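CRISPR system Cmr subunit Cmr5 (Thermus thermophilus HB8, PDB 2ZOP) is probably a subunit of the Cmr ribonucleoprotein complex, which uses CRISPR RNA to target invading nucleic acids in adaptive immunity. Local coordinates at residues 84-87 / 88-91. Sequence-based numbering, arbitrary orientation.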
loop_
_atom_site.group_PDB
_atom_site.type_symbol
_atom_site.label_atom_id
_atom_site.label_comp_id
_atom_site.label_asym_id
_atom_site.label_seq_id
_atom_site.Cartn_x
_atom_site.Cartn_y
_atom_site.Cartn_z
ATOM N N GLU A 84 -3.665 6.185 -18.262
ATOM C CA GLU A 84 -2.610 6.596 -19.183
ATOM C C GLU A 84 -1.412 7.250 -18.502
ATOM O O GLU A 84 -0.310 7.240 -19.041
ATOM C CB GLU A 84 -3.183 7.540 -20.251
ATOM C CG GLU A 84 -4.157 6.848 -21.209
ATOM C CD GLU A 84 -4.691 7.761 -22.294
ATOM O OE1 GLU A 84 -3.954 8.660 -22.745
ATOM O OE2 GLU A 84 -5.846 7.572 -22.716
ATOM N N ALA A 85 -1.627 7.794 -17.309
ATOM C CA ALA A 85 -0.569 8.477 -16.566
ATOM C C ALA A 85 0.667 7.649 -16.255
ATOM O O ALA A 85 0.570 6.487 -15.858
ATOM C CB ALA A 85 -1.126 9.030 -15.279
ATOM N N GLU A 86 1.834 8.257 -16.446
ATOM C CA GLU A 86 3.087 7.590 -16.119
ATOM C C GLU A 86 3.137 7.651 -14.601
ATOM O O GLU A 86 2.320 8.345 -13.992
ATOM C CB GLU A 86 4.281 8.319 -16.749
ATOM C CG GLU A 86 4.413 8.118 -18.261
ATOM C CD GLU A 86 4.468 6.644 -18.662
ATOM O OE1 GLU A 86 4.970 5.817 -17.871
ATOM O OE2 GLU A 86 4.018 6.310 -19.781
ATOM N N LEU A 87 4.083 6.948 -13.986
ATOM C CA LEU A 87 4.159 6.880 -12.528
ATOM C C LEU A 87 3.988 8.147 -11.696
ATOM O O LEU A 87 3.129 8.198 -10.812
ATOM C CB LEU A 87 5.452 6.180 -12.100
ATOM C CG LEU A 87 5.499 5.825 -10.610
ATOM C CD1 LEU A 87 4.275 4.984 -10.247
ATOM C CD2 LEU A 87 6.777 5.069 -10.295
ATOM N N LEU A 88 4.801 9.165 -11.958
ATOM C CA LEU A 88 4.724 10.400 -11.188
ATOM C C LEU A 88 3.375 11.072 -11.336
ATOM O O LEU A 88 2.799 11.568 -10.366
ATOM C CB LEU A 88 5.805 11.383 -11.634
ATOM C CG LEU A 88 7.264 10.955 -11.496
ATOM C CD1 LEU A 88 8.148 12.167 -11.769
ATOM C CD2 LEU A 88 7.524 10.411 -10.096
ATOM N N GLN A 89 2.881 11.107 -12.562
ATOM C CA GLN A 89 1.602 11.730 -12.823
ATOM C C GLN A 89 0.498 10.951 -12.108
ATOM O O GLN A 89 -0.457 11.544 -11.600
ATOM C CB GLN A 89 1.342 11.770 -14.333
ATOM C CG GLN A 89 2.327 12.632 -15.133
ATOM C CD GLN A 89 3.786 12.186 -14.995
ATOM O OE1 GLN A 89 4.106 10.998 -15.103
ATOM N NE2 GLN A 89 4.678 13.150 -14.767
ATOM N N TYR A 90 0.642 9.627 -12.058
ATOM C CA TYR A 90 -0.350 8.770 -11.409
ATOM C C TYR A 90 -0.364 9.019 -9.909
ATOM O O TYR A 90 -1.424 9.049 -9.286
ATOM C CB TYR A 90 -0.038 7.296 -11.677
ATOM C CG TYR A 90 -1.069 6.326 -11.136
ATOM C CD1 TYR A 90 -2.289 6.124 -11.793
ATOM C CD2 TYR A 90 -0.828 5.612 -9.958
ATOM C CE1 TYR A 90 -3.244 5.225 -11.286
ATOM C CE2 TYR A 90 -1.772 4.721 -9.446
ATOM C CZ TYR A 90 -2.974 4.531 -10.113
ATOM O OH TYR A 90 -3.876 3.622 -9.605
ATOM N N LEU A 91 0.818 9.199 -9.326
ATOM C CA LEU A 91 0.905 9.439 -7.893
ATOM C C LEU A 91 0.373 10.828 -7.565
ATOM O O LEU A 91 -0.271 11.021 -6.536
ATOM C CB LEU A 91 2.346 9.289 -7.414
ATOM C CG LEU A 91 2.883 7.860 -7.519
ATOM C CD1 LEU A 91 4.369 7.839 -7.221
ATOM C CD2 LEU A 91 2.134 6.968 -6.552
#
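With CG of Leu87 anti to the backbone N (chi1 -169°) and CG of Leu91 anti to its own carbonyl carbon, the two side chains, one helical turn apart, cross at a slant. Leu87 CG then lies 4.1 Å from Leu91 CD1. The same turn of chi1 in Leu91 brings its CG to 3.3 Å from Leu87 O. That oxygen also accepts the amide of Leu91, N to O 2.9 Å, with the donor tilted 18° from the carbonyl plane. One residue earlier, Tyr90 N reaches Glu86 O at 2.9 Å; here the donor comes in close to the line of the Glu86 C=O bond (167° at the oxygen), though the bond itself is bent at the hydrogen. These two i to i+4 bonds close the first turn of helix 87-111, with Glu86 at its N-cap position, and the chain arrives there from helix 75-84 through a short connection in which Ala85 has left helical backbone angles. Ala85 directs its methyl group toward the new turn, where Ala85 CB lies 3.8 Å from Gln89 CB and 4.1 Å from Tyr90 CB, a small apolar contact against the first turn. The ring of Tyr90 leads away from this contact, and its OH is hydrogen-bonded to the backbone N of Ser45, tying the helix start to the beginning of helix 44-52. The leucines also lie at the homotrimer interface: Leu87, Leu88 and Leu91 pack on Ala42, Phe50 and Leu38, respectively, of a neighbouring subunit.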